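Local atomic coordinates of cysteine synthase 3 (PDB entry 6KR5), a protein that catalyses the pyridoxal-5'-phosphate-dependent formation of L-cysteine from O-acetyl-L-serine and sulfide, as an O-acetylserine sulfhydrylase. Residues L45-C50 / A173-E178; F51-M54 / K58-V61; G62-Y67 / T166-Y171; Q68-G73 / A98-P103; G92-G97 / Y102-V107. All blocks are in the same frame, centred on the assembly; numbering follows the deposited sequence. Where two conformers were deposited one is given.

Interaction 1: residues L45-C50 / A173-E178; sequences LVKLEC and ANEIWE
Glu175 OE1 is gripped by three donors: the ammonium of Lys47, the guanidinium nitrogen NH2 of Arg60 and the backbone N-H of Thr24. The bond across this contact, a salt bridge of 2.8 Å from Lys47 NZ to Glu175 OE1, joins strand 43-48 of the six-stranded mixed sheet to helix 169-179 lying against it, inside the fold type II architecture of pyridoxal-phosphate enzymes. The ammonium meets OE1 on its anti lone pair, away from OE2, which takes the N-H of Gly23.

Lys47 reaches the helix because its CG stands anti to the backbone N (chi1 -173°) and the chain runs out nearly straight, turning only at the last torsion to swing NZ onto the carboxylate. The two side chains cross at about a right angle, and NZ also passes 3.4 Å from Glu175 CB. Ile176 supports the middle of the lysine: its CG1 lies 3.7 Å from Lys47 CD.

Buried charges are thus shared rather than simply paired. Glu49 binds Arg60 through OE1, and Thr24 OG1 is bonded to both Glu49 OE2 and Lys47 NZ. Two cations interleaved with two carboxylates would be expected to offset the repulsion between the acids, whose nearest oxygens, Glu49 OE2 and Glu175 OE1, stand 4.9 Å apart.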
# COMPACT_ATOMS: atom_id res chain seq x y z
N LEU B 45 19.59 -5.45 0.99
CA LEU B 45 18.62 -4.36 1.01
C LEU B 45 17.47 -4.70 0.09
O LEU B 45 17.68 -5.24 -1.00
CB LEU B 45 19.26 -3.04 0.56
CG LEU B 45 20.59 -2.69 1.21
CD1 LEU B 45 21.12 -1.40 0.57
CD2 LEU B 45 20.42 -2.55 2.72
N VAL B 46 16.25 -4.36 0.51
CA VAL B 46 15.05 -4.63 -0.29
C VAL B 46 14.43 -3.31 -0.72
O VAL B 46 14.26 -2.39 0.08
CB VAL B 46 14.04 -5.50 0.48
CG1 VAL B 46 14.56 -6.93 0.56
CG2 VAL B 46 13.72 -4.95 1.87
N LYS B 47 14.08 -3.22 -2.01
CA LYS B 47 13.44 -2.03 -2.56
C LYS B 47 11.95 -2.30 -2.65
O LYS B 47 11.52 -3.22 -3.35
CB LYS B 47 14.01 -1.69 -3.94
CG LYS B 47 13.47 -0.35 -4.46
CD LYS B 47 14.34 0.25 -5.53
CE LYS B 47 13.77 1.59 -6.00
NZ LYS B 47 13.80 2.69 -4.98
N LEU B 48 11.16 -1.51 -1.93
CA LEU B 48 9.75 -1.84 -1.67
C LEU B 48 8.86 -1.13 -2.68
O LEU B 48 8.36 -0.02 -2.43
CB LEU B 48 9.39 -1.47 -0.24
CG LEU B 48 10.37 -2.09 0.75
CD1 LEU B 48 9.93 -1.72 2.15
CD2 LEU B 48 10.38 -3.58 0.60
N GLU B 49 8.60 -1.80 -3.80
CA GLU B 49 7.72 -1.23 -4.81
C GLU B 49 6.27 -1.22 -4.36
O GLU B 49 5.42 -0.61 -5.03
CB GLU B 49 7.91 -1.97 -6.14
CG GLU B 49 9.31 -1.72 -6.70
CD GLU B 49 9.53 -0.25 -7.05
OE1 GLU B 49 8.71 0.27 -7.83
OE2 GLU B 49 10.50 0.37 -6.54
N CYS B 50 5.96 -1.85 -3.23
CA CYS B 50 4.64 -1.71 -2.64
C CYS B 50 4.34 -0.28 -2.21
O CYS B 50 3.17 0.05 -1.96
CB CYS B 50 4.54 -2.65 -1.45
SG CYS B 50 2.94 -2.62 -0.67
N ALA B 173 16.50 2.64 -11.12
CA ALA B 173 17.95 2.52 -11.03
C ALA B 173 18.57 3.74 -10.36
O ALA B 173 19.45 3.60 -9.51
CB ALA B 173 18.55 2.33 -12.42
N ASN B 174 18.13 4.94 -10.74
CA ASN B 174 18.69 6.14 -10.13
C ASN B 174 18.44 6.16 -8.63
O ASN B 174 19.31 6.56 -7.85
CB ASN B 174 18.12 7.41 -10.76
CG ASN B 174 18.77 8.66 -10.20
OD1 ASN B 174 19.99 8.81 -10.28
ND2 ASN B 174 17.98 9.55 -9.61
N GLU B 175 17.24 5.75 -8.21
CA GLU B 175 16.94 5.66 -6.79
C GLU B 175 17.91 4.72 -6.08
O GLU B 175 18.39 5.02 -4.99
CB GLU B 175 15.50 5.21 -6.58
CG GLU B 175 14.48 6.24 -7.05
CD GLU B 175 13.11 5.64 -7.29
OE1 GLU B 175 12.75 4.67 -6.58
OE2 GLU B 175 12.38 6.16 -8.16
N ILE B 176 18.18 3.55 -6.68
CA ILE B 176 19.14 2.63 -6.07
C ILE B 176 20.53 3.26 -6.04
O ILE B 176 21.25 3.17 -5.03
CB ILE B 176 19.16 1.29 -6.82
CG1 ILE B 176 17.81 0.58 -6.66
CG2 ILE B 176 20.31 0.41 -6.31
CD1 ILE B 176 17.58 -0.51 -7.68
N TRP B 177 20.92 3.91 -7.13
CA TRP B 177 22.24 4.54 -7.19
C TRP B 177 22.38 5.59 -6.10
O TRP B 177 23.37 5.60 -5.36
CB TRP B 177 22.46 5.15 -8.57
CG TRP B 177 23.85 5.67 -8.72
CD1 TRP B 177 24.23 6.98 -8.78
CD2 TRP B 177 25.04 4.89 -8.80
NE1 TRP B 177 25.61 7.06 -8.91
CE2 TRP B 177 26.12 5.79 -8.93
CE3 TRP B 177 25.30 3.52 -8.80
CZ2 TRP B 177 27.44 5.36 -9.05
CZ3 TRP B 177 26.62 3.09 -8.91
CH2 TRP B 177 27.67 4.00 -9.03
N GLU B 178 21.39 6.47 -5.98
CA GLU B 178 21.48 7.55 -4.99
C GLU B 178 21.37 7.01 -3.57
O GLU B 178 22.15 7.40 -2.69
CB GLU B 178 20.38 8.58 -5.26
CG GLU B 178 20.58 9.42 -6.51
CD GLU B 178 21.68 10.46 -6.36
OE1 GLU B 178 21.87 10.96 -5.23
OE2 GLU B 178 22.33 10.79 -7.37

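Interaction 2: residues F51-M54 / K58-V61; sequences FNPM and KDRV. With PLP (pyridoxal-5'-phosphate), chain D.
Asp59, the residue next to the cofactor lysine, presses its CB against Asn52 CB at 3.7 Å and carries its carboxylate into the loop that links strand 43-48 to helix 58-72. In fold type II pyridoxal-phosphate enzymes this loop-helix element presents the Schiff-base lysine. Here Lys58 NZ lies 1.3 Å from PLP C4A, consistent with the internal aldimine, although the retained O4A overlaps the lysine tip and makes the detail there doubtful.

From CB the aspartate turns with CG beside its own backbone N (chi1 -77°), which aims the group at the loop. Asp59 CG rests against Asn52 CB, 3.6 Å away, while the amide and carboxylate planes are turned 44° apart. OD2 does most of the gripping: its syn lone pair takes a nearly straight bond from Met54 N, 2.7 Å long with an N-H...O angle of 169°, and Gln95 NE2 adds a second donor. The same oxygen sits 3.2 Å from Pro53 CG, so the proline ring packs tightly beside it.

Asn52 is steadied by its amide, OD1 taking the Gly22 N-H and ND2 donating a hydrogen bond to Glu49 OE1. At the remaining tip, OD1 passes 3.4 Å from Met54 CB and accepts a hydrogen bond from a water that also donates to Met54 O, 2.6 Å from the water oxygen to Asp59 OD1.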
# COMPACT_ATOMS: atom_id res chain seq x y z
N PHE B 51 5.36 0.58 -2.12
CA PHE B 51 5.13 1.96 -1.72
C PHE B 51 4.59 2.84 -2.84
O PHE B 51 4.25 3.99 -2.59
CB PHE B 51 6.42 2.56 -1.14
CG PHE B 51 6.60 2.29 0.32
CD1 PHE B 51 6.96 1.03 0.75
CD2 PHE B 51 6.42 3.29 1.25
CE1 PHE B 51 7.13 0.78 2.11
CE2 PHE B 51 6.58 3.04 2.60
CZ PHE B 51 6.95 1.79 3.02
N ASN B 52 4.51 2.33 -4.07
CA ASN B 52 3.81 3.06 -5.12
C ASN B 52 2.33 3.23 -4.74
O ASN B 52 1.79 2.45 -3.94
CB ASN B 52 3.95 2.33 -6.45
CG ASN B 52 5.32 2.52 -7.06
OD1 ASN B 52 5.67 3.62 -7.48
ND2 ASN B 52 6.12 1.46 -7.09
N PRO B 53 1.66 4.26 -5.27
CA PRO B 53 0.27 4.52 -4.84
C PRO B 53 -0.68 3.35 -5.03
O PRO B 53 -1.58 3.15 -4.18
CB PRO B 53 -0.15 5.73 -5.71
CG PRO B 53 0.91 5.83 -6.79
CD PRO B 53 2.17 5.31 -6.17
N MET B 54 -0.54 2.56 -6.10
CA MET B 54 -1.32 1.34 -6.22
C MET B 54 -0.46 0.10 -5.97
O MET B 54 -0.82 -1.01 -6.37
CB MET B 54 -2.04 1.28 -7.57
CG MET B 54 -3.35 2.09 -7.58
SD MET B 54 -4.48 1.76 -6.19
CE MET B 54 -4.73 0.00 -6.42
N LYS B 58 4.32 -2.00 -11.21
CA LYS B 58 3.64 -1.67 -12.45
C LYS B 58 3.04 -0.27 -12.46
O LYS B 58 2.66 0.21 -13.53
CB LYS B 58 2.55 -2.70 -12.75
CG LYS B 58 3.10 -4.11 -12.95
CD LYS B 58 4.24 -4.16 -13.97
CE LYS B 58 4.43 -5.57 -14.46
NZ LYS B 58 5.60 -6.16 -13.75
N ASP B 59 2.95 0.41 -11.31
CA ASP B 59 2.62 1.83 -11.34
C ASP B 59 3.58 2.58 -12.25
O ASP B 59 3.18 3.46 -13.02
CB ASP B 59 2.70 2.44 -9.94
CG ASP B 59 1.51 2.10 -9.06
OD1 ASP B 59 0.92 1.02 -9.21
OD2 ASP B 59 1.19 2.95 -8.20
N ARG B 60 4.87 2.24 -12.16
CA ARG B 60 5.87 2.92 -12.98
C ARG B 60 5.67 2.59 -14.45
O ARG B 60 5.82 3.47 -15.31
CB ARG B 60 7.28 2.49 -12.57
CG ARG B 60 7.67 2.76 -11.14
CD ARG B 60 9.07 2.22 -10.95
NE ARG B 60 9.54 2.22 -9.57
CZ ARG B 60 10.31 3.16 -9.04
NH1 ARG B 60 10.68 4.23 -9.75
NH2 ARG B 60 10.74 3.03 -7.80
N VAL B 61 5.34 1.33 -14.73
CA VAL B 61 5.26 0.82 -16.09
C VAL B 61 4.03 1.38 -16.78
O VAL B 61 4.10 1.87 -17.91
CB VAL B 61 5.26 -0.71 -16.08
CG1 VAL B 61 4.97 -1.27 -17.49
CG2 VAL B 61 6.57 -1.25 -15.49
N1 PLP D . 6.22 -9.54 -9.55
C2 PLP D . 5.05 -8.84 -9.70
C2A PLP D . 4.02 -8.96 -8.62
C3 PLP D . 4.85 -8.06 -10.82
O3 PLP D . 3.67 -7.38 -10.95
C4 PLP D . 5.84 -7.97 -11.79
C4A PLP D . 5.61 -7.22 -13.05
O4A PLP D . 4.52 -6.67 -13.25
C5 PLP D . 7.03 -8.68 -11.63
C6 PLP D . 7.20 -9.46 -10.50
C5A PLP D . 8.13 -8.67 -12.66
O4P PLP D . 8.60 -7.40 -13.01
P PLP D . 9.03 -7.18 -14.53
O1P PLP D . 9.97 -8.31 -14.92
O2P PLP D . 7.78 -7.24 -15.36
O3P PLP D . 9.70 -5.86 -14.60
O HOH W 1 0.09 -1.44 -9.23

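Interaction 3: residues G62-Y67 / T166-Y171; sequences GFNIIY and TAAHVY
The backbones approach most closely at Asn64 and Ala168, whose CA atoms are 5.7 Å apart, where the unbroken helix 58-72 passes the junction at which helix 163-167 gives way to helix 169-179. Such nearness rests on the small side chain of Ala168: its CB meets Asn64 CB at 3.9 Å, and the same methyl packs against the carbonyl of Arg60, one turn earlier on the helix.

Asn64 is the side chain that reaches across. Its CG is swung away from the backbone N (chi1 -158°), which carries the amide toward the alanines, ND2 ending 3.8 Å from Ala167 CB. That distance is one of packing; the polar partner of ND2 is the carbonyl oxygen of Asp164, earlier in helix 163-167. The amide therefore ties helix 58-72 to helix 163-167, while CB makes the apolar touch at the junction.

Flanking residues widen the seam: Val61 packs on His169, and Phe63 and Tyr171 both rest on Ile6 of the second subunit. In this fold type II enzyme, then, helix 58-72, whose N-terminal turn carries the cofactor lysine, packs through alanine on a helix-helix junction on the six-stranded sheet's side.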
# COMPACT_ATOMS: atom_id res chain seq x y z
N GLY B 62 2.87 1.28 -16.13
CA GLY B 62 1.66 1.81 -16.73
C GLY B 62 1.75 3.30 -16.96
O GLY B 62 1.34 3.82 -18.00
N PHE B 63 2.33 4.01 -15.99
CA PHE B 63 2.53 5.45 -16.14
C PHE B 63 3.41 5.76 -17.33
O PHE B 63 3.04 6.58 -18.18
CB PHE B 63 3.15 6.04 -14.88
CG PHE B 63 3.61 7.45 -15.06
CD1 PHE B 63 2.68 8.49 -15.06
CD2 PHE B 63 4.94 7.75 -15.29
CE1 PHE B 63 3.08 9.80 -15.25
CE2 PHE B 63 5.34 9.06 -15.49
CZ PHE B 63 4.42 10.08 -15.47
N ASN B 64 4.59 5.15 -17.42
CA ASN B 64 5.50 5.56 -18.49
C ASN B 64 5.03 5.09 -19.86
O ASN B 64 5.26 5.80 -20.85
CB ASN B 64 6.93 5.08 -18.24
CG ASN B 64 7.92 5.91 -19.01
OD1 ASN B 64 7.97 7.14 -18.84
ND2 ASN B 64 8.68 5.28 -19.91
N ILE B 65 4.40 3.92 -19.96
CA ILE B 65 3.87 3.48 -21.26
C ILE B 65 2.87 4.51 -21.78
O ILE B 65 2.93 4.92 -22.95
CB ILE B 65 3.23 2.09 -21.13
CG1 ILE B 65 4.34 1.02 -21.12
CG2 ILE B 65 2.22 1.83 -22.24
CD1 ILE B 65 3.85 -0.35 -20.78
N ILE B 66 1.98 4.99 -20.92
CA ILE B 66 0.96 5.93 -21.37
C ILE B 66 1.54 7.33 -21.55
O ILE B 66 1.26 7.99 -22.56
CB ILE B 66 -0.21 5.92 -20.37
CG1 ILE B 66 -0.92 4.57 -20.44
CG2 ILE B 66 -1.19 7.03 -20.70
CD1 ILE B 66 -1.86 4.32 -19.28
N TYR B 67 2.38 7.77 -20.61
CA TYR B 67 2.96 9.11 -20.69
C TYR B 67 3.78 9.27 -21.96
O TYR B 67 3.64 10.26 -22.69
CB TYR B 67 3.83 9.36 -19.46
CG TYR B 67 4.33 10.77 -19.28
CD1 TYR B 67 3.53 11.86 -19.60
CD2 TYR B 67 5.57 11.01 -18.73
CE1 TYR B 67 3.98 13.15 -19.41
CE2 TYR B 67 6.04 12.30 -18.53
CZ TYR B 67 5.24 13.36 -18.88
OH TYR B 67 5.70 14.65 -18.68
N THR B 166 10.65 -0.79 -20.03
CA THR B 166 12.04 -0.77 -19.59
C THR B 166 12.49 0.62 -19.16
O THR B 166 13.16 0.78 -18.13
CB THR B 166 12.90 -1.29 -20.74
OG1 THR B 166 12.30 -2.49 -21.23
CG2 THR B 166 14.33 -1.57 -20.29
N ALA B 167 12.11 1.64 -19.94
CA ALA B 167 12.57 3.01 -19.69
C ALA B 167 12.06 3.57 -18.36
O ALA B 167 12.67 4.49 -17.82
CB ALA B 167 12.14 3.91 -20.84
N ALA B 168 10.93 3.06 -17.84
CA ALA B 168 10.46 3.52 -16.53
C ALA B 168 11.52 3.34 -15.46
O ALA B 168 11.53 4.06 -14.45
CB ALA B 168 9.20 2.77 -16.13
N HIS B 169 12.42 2.38 -15.66
CA HIS B 169 13.34 1.99 -14.61
C HIS B 169 14.63 2.81 -14.64
O HIS B 169 15.55 2.52 -13.86
CB HIS B 169 13.60 0.50 -14.74
CG HIS B 169 12.38 -0.30 -14.42
ND1 HIS B 169 11.85 -0.35 -13.15
CD2 HIS B 169 11.55 -1.02 -15.21
CE1 HIS B 169 10.76 -1.10 -13.17
NE2 HIS B 169 10.56 -1.52 -14.41
N VAL B 170 14.70 3.83 -15.49
CA VAL B 170 15.71 4.86 -15.27
C VAL B 170 15.56 5.43 -13.87
O VAL B 170 16.55 5.63 -13.15
CB VAL B 170 15.60 5.96 -16.34
CG1 VAL B 170 16.58 7.09 -16.05
CG2 VAL B 170 15.86 5.38 -17.72
N TYR B 171 14.32 5.62 -13.43
CA TYR B 171 14.07 6.13 -12.09
C TYR B 171 14.40 5.09 -11.02
O TYR B 171 15.09 5.39 -10.05
CB TYR B 171 12.62 6.59 -11.97
CG TYR B 171 12.30 7.83 -12.77
CD1 TYR B 171 11.90 7.75 -14.10
CD2 TYR B 171 12.37 9.09 -12.18
CE1 TYR B 171 11.60 8.90 -14.83
CE2 TYR B 171 12.08 10.24 -12.89
CZ TYR B 171 11.69 10.13 -14.21
OH TYR B 171 11.39 11.28 -14.92

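Interaction 4: residues Q68-G73 / A98-P103; sequences QAIKDG and AVFGYP
Ile70 ends in a methyl, CD1, that sits in the corner formed by two aromatic side chains, Phe100 and Tyr102. Over the phenylalanine it makes a CH-pi contact, 4.1 Å from CD1 to the centroid of the Phe100 ring and 27° off the ring normal, its closest carbon being CG at 3.8 Å. Toward the tyrosine it comes obliquely, with Ile70 CD1 3.6 Å from Tyr102 CE1; the next carbon back, CG1, also lies within reach of that ring atom, at 4.0 Å. The isoleucine places its methyl there by holding CG1 beside the backbone N (chi1 -68°) and extending beyond it.

What brings both rings to one methyl is the turn between them. Gly101, with positive phi, takes the chain out of helix 88-100, and the residues before and after it both set their CB toward Ile70. Tyr102 also touches Leu75, Pro77 and Ile81; Phe100 also packs on Leu18 and on Ile4 of the second subunit.

On the other side, the end of helix 58-72 is held in its own way. Gly73 closes it in a Schellman motif, and Gln68 spans the last turn with a bond of 2.9 Å from NE2 to Asp72 OD1, lying in the plane of the glutamine amide but tilted from that of the carboxylate. Asp72 OD2 in turn forms a salt bridge with Arg74 NH2. Near the protein surface, this is helix-helix packing beside the parallel sheet of the alpha/beta fold: the last turns of helices 58-72 and 88-100, with the loop after the second, meet at Ile70.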
# COMPACT_ATOMS: atom_id res chain seq x y z
N GLN B 68 4.65 8.31 -22.24
CA GLN B 68 5.50 8.44 -23.42
C GLN B 68 4.67 8.38 -24.69
O GLN B 68 4.95 9.10 -25.66
CB GLN B 68 6.57 7.37 -23.43
CG GLN B 68 7.67 7.67 -24.46
CD GLN B 68 8.48 8.90 -24.09
OE1 GLN B 68 8.96 9.02 -22.96
NE2 GLN B 68 8.63 9.82 -25.03
N ALA B 69 3.63 7.54 -24.71
CA ALA B 69 2.79 7.44 -25.90
C ALA B 69 2.08 8.76 -26.16
O ALA B 69 1.94 9.18 -27.32
CB ALA B 69 1.79 6.30 -25.77
N ILE B 70 1.62 9.43 -25.10
CA ILE B 70 0.99 10.74 -25.29
C ILE B 70 2.01 11.74 -25.82
O ILE B 70 1.74 12.47 -26.78
CB ILE B 70 0.36 11.23 -23.97
CG1 ILE B 70 -0.83 10.35 -23.62
CG2 ILE B 70 -0.07 12.67 -24.12
CD1 ILE B 70 -1.36 10.55 -22.20
N LYS B 71 3.20 11.77 -25.22
CA LYS B 71 4.22 12.73 -25.65
C LYS B 71 4.63 12.50 -27.09
O LYS B 71 4.89 13.47 -27.83
CB LYS B 71 5.43 12.65 -24.72
CG LYS B 71 5.18 13.20 -23.32
CD LYS B 71 6.47 13.42 -22.54
CE LYS B 71 7.16 12.11 -22.22
NZ LYS B 71 8.26 12.30 -21.24
N ASP B 72 4.71 11.24 -27.52
CA ASP B 72 5.12 10.88 -28.88
C ASP B 72 4.00 11.03 -29.90
O ASP B 72 4.28 10.93 -31.11
CB ASP B 72 5.60 9.43 -28.92
CG ASP B 72 6.89 9.21 -28.15
OD1 ASP B 72 7.47 10.18 -27.63
OD2 ASP B 72 7.31 8.03 -28.07
N GLY B 73 2.77 11.24 -29.46
CA GLY B 73 1.65 11.25 -30.39
C GLY B 73 1.13 9.89 -30.77
O GLY B 73 0.25 9.80 -31.64
N ALA B 98 -6.79 6.82 -15.79
CA ALA B 98 -7.80 7.63 -15.12
C ALA B 98 -7.33 9.08 -14.98
O ALA B 98 -8.13 10.02 -15.13
CB ALA B 98 -8.13 7.02 -13.76
N VAL B 99 -6.05 9.29 -14.68
CA VAL B 99 -5.58 10.65 -14.44
C VAL B 99 -5.29 11.38 -15.75
O VAL B 99 -5.60 12.57 -15.90
CB VAL B 99 -4.35 10.62 -13.51
CG1 VAL B 99 -3.82 12.02 -13.30
CG2 VAL B 99 -4.71 9.99 -12.16
N PHE B 100 -4.73 10.67 -16.74
CA PHE B 100 -4.50 11.29 -18.04
C PHE B 100 -5.79 11.47 -18.84
O PHE B 100 -5.78 12.20 -19.84
CB PHE B 100 -3.52 10.46 -18.88
CG PHE B 100 -2.09 10.63 -18.48
CD1 PHE B 100 -1.46 11.86 -18.61
CD2 PHE B 100 -1.35 9.56 -18.01
CE1 PHE B 100 -0.12 12.02 -18.25
CE2 PHE B 100 -0.01 9.71 -17.65
CZ PHE B 100 0.60 10.94 -17.77
N GLY B 101 -6.87 10.81 -18.44
CA GLY B 101 -8.15 10.98 -19.11
C GLY B 101 -8.34 10.13 -20.35
O GLY B 101 -9.00 10.58 -21.29
N TYR B 102 -7.79 8.92 -20.38
CA TYR B 102 -7.97 8.03 -21.50
C TYR B 102 -8.72 6.77 -21.08
O TYR B 102 -8.46 6.24 -20.00
CB TYR B 102 -6.63 7.61 -22.11
CG TYR B 102 -6.05 8.65 -23.02
CD1 TYR B 102 -5.30 9.70 -22.50
CD2 TYR B 102 -6.25 8.59 -24.40
CE1 TYR B 102 -4.76 10.65 -23.32
CE2 TYR B 102 -5.72 9.55 -25.22
CZ TYR B 102 -4.98 10.57 -24.68
OH TYR B 102 -4.45 11.53 -25.50
N PRO B 103 -9.62 6.26 -21.90
CA PRO B 103 -10.25 4.97 -21.58
C PRO B 103 -9.21 3.86 -21.60
O PRO B 103 -8.27 3.88 -22.40
CB PRO B 103 -11.30 4.79 -22.69
CG PRO B 103 -11.55 6.18 -23.21
CD PRO B 103 -10.22 6.89 -23.10

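Interaction 5: residues G92-G97 / Y102-V107; sequences GLCQAG and YPVNIV
Val104 holds CG1 anti to its backbone N (chi1 178°), and Cys94 holds SG beside its own; together these torsions bring the valine methyl and the sulfur to 3.9 Å, CG1 to SG. The two residues belong to a beta-alpha-beta crossover, strand 80-84, helix 88-100, strand 104-109, in which the helix runs back across the parallel sheet. Its axis is 8.9 Å from that of strand 104-107 and almost antiparallel to it, at 167°.

Val104 is central to the contact, its two methyls divided between partners. CG1 faces the sulfur, whereas CG2 enters the helix surface at Gly97, 3.9 Å from its CA, and touches Leu93 O at 3.7 Å. With no side chain on Gly97, the strand can come up directly against the helix backbone. Two residues farther along, Ile106 turns CG1 to the same sulfur, 4.0 Å from Cys94 SG, so the cysteine bridges successive inward-facing strand residues. Leu93 and Ala96 of the same helix also pack on Ile66 of helix 58-72.

Where helix leads into strand, the turn is fastened by the backbone: Tyr102 N donates to Gly97 O over 3.0 Å, bent to 155° at the hydrogen.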
# COMPACT_ATOMS: atom_id res chain seq x y z
N GLY B 92 -1.73 -0.70 -13.00
CA GLY B 92 -0.90 0.45 -13.30
C GLY B 92 -1.38 1.22 -14.51
O GLY B 92 -1.33 2.45 -14.54
N LEU B 93 -1.90 0.52 -15.52
CA LEU B 93 -2.45 1.21 -16.67
C LEU B 93 -3.73 1.95 -16.31
O LEU B 93 -3.98 3.06 -16.79
CB LEU B 93 -2.71 0.22 -17.80
CG LEU B 93 -1.50 -0.34 -18.53
CD1 LEU B 93 -1.95 -1.52 -19.38
CD2 LEU B 93 -0.85 0.73 -19.41
N CYS B 94 -4.56 1.33 -15.46
CA CYS B 94 -5.83 1.95 -15.10
C CYS B 94 -5.62 3.19 -14.25
O CYS B 94 -6.33 4.20 -14.43
CB CYS B 94 -6.72 0.94 -14.37
SG CYS B 94 -7.42 -0.30 -15.48
N GLN B 95 -4.64 3.17 -13.36
CA GLN B 95 -4.34 4.35 -12.56
C GLN B 95 -3.91 5.52 -13.45
O GLN B 95 -4.45 6.64 -13.35
CB GLN B 95 -3.26 4.03 -11.53
CG GLN B 95 -2.76 5.25 -10.77
CD GLN B 95 -1.70 4.91 -9.75
OE1 GLN B 95 -1.92 4.98 -8.53
NE2 GLN B 95 -0.53 4.51 -10.24
N ALA B 96 -2.97 5.27 -14.37
CA ALA B 96 -2.48 6.34 -15.23
C ALA B 96 -3.55 6.78 -16.21
O ALA B 96 -3.72 7.98 -16.44
CB ALA B 96 -1.22 5.89 -15.97
N GLY B 97 -4.33 5.84 -16.74
CA GLY B 97 -5.38 6.21 -17.68
C GLY B 97 -6.42 7.10 -17.05
O GLY B 97 -6.90 8.06 -17.67
N TYR B 102 -7.79 8.92 -20.38
CA TYR B 102 -7.97 8.03 -21.50
C TYR B 102 -8.72 6.77 -21.08
O TYR B 102 -8.46 6.24 -20.00
CB TYR B 102 -6.63 7.61 -22.11
CG TYR B 102 -6.05 8.65 -23.02
CD1 TYR B 102 -5.30 9.70 -22.50
CD2 TYR B 102 -6.25 8.59 -24.40
CE1 TYR B 102 -4.76 10.65 -23.32
CE2 TYR B 102 -5.72 9.55 -25.22
CZ TYR B 102 -4.98 10.57 -24.68
OH TYR B 102 -4.45 11.53 -25.50
N PRO B 103 -9.62 6.26 -21.90
CA PRO B 103 -10.25 4.97 -21.58
C PRO B 103 -9.21 3.86 -21.60
O PRO B 103 -8.27 3.88 -22.40
CB PRO B 103 -11.30 4.79 -22.69
CG PRO B 103 -11.55 6.18 -23.21
CD PRO B 103 -10.22 6.89 -23.10
N VAL B 104 -9.38 2.90 -20.70
CA VAL B 104 -8.51 1.73 -20.61
C VAL B 104 -9.36 0.47 -20.74
O VAL B 104 -10.31 0.27 -19.96
CB VAL B 104 -7.70 1.71 -19.30
CG1 VAL B 104 -6.84 0.46 -19.22
CG2 VAL B 104 -6.84 2.97 -19.18
N ASN B 105 -9.04 -0.36 -21.73
CA ASN B 105 -9.69 -1.65 -21.93
C ASN B 105 -8.74 -2.76 -21.48
O ASN B 105 -7.61 -2.84 -21.96
CB ASN B 105 -10.06 -1.85 -23.40
CG ASN B 105 -10.96 -0.76 -23.92
OD1 ASN B 105 -12.18 -0.80 -23.74
ND2 ASN B 105 -10.37 0.24 -24.58
N ILE B 106 -9.20 -3.61 -20.56
CA ILE B 106 -8.40 -4.73 -20.07
C ILE B 106 -9.11 -6.03 -20.42
O ILE B 106 -10.28 -6.21 -20.06
CB ILE B 106 -8.17 -4.65 -18.55
CG1 ILE B 106 -7.51 -3.32 -18.16
CG2 ILE B 106 -7.39 -5.89 -18.06
CD1 ILE B 106 -6.14 -3.10 -18.70
N VAL B 107 -8.40 -6.93 -21.10
CA VAL B 107 -8.94 -8.22 -21.51
C VAL B 107 -8.42 -9.29 -20.55
O VAL B 107 -7.21 -9.40 -20.35
CB VAL B 107 -8.55 -8.56 -22.95
CG1 VAL B 107 -9.30 -9.79 -23.42
CG2 VAL B 107 -8.82 -7.36 -23.86

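How the interactions relate
Helix 58-72 is the thread of the set: interaction 2 uses its first turn, interaction 3 its middle and interaction 4 its end. Interactions 1 and 3 share helix 169-179, while 4 and 5 share helix 88-100 and the residues Tyr102 and Pro103. Centres lie 10 Å apart for 2 and 3 and for 4 and 5, but 26 Å for 1 and 5. Arg60 connects interactions 1 and 2, Gln95 joins 2 to 5, and Phe100 packs on the helix of interaction 3. The chain spanned by interaction 1 contains all the others. Together they run from the six-stranded sheet to the four-stranded one, connecting elements of the two sheets, with interaction 2 carrying the cofactor lysine.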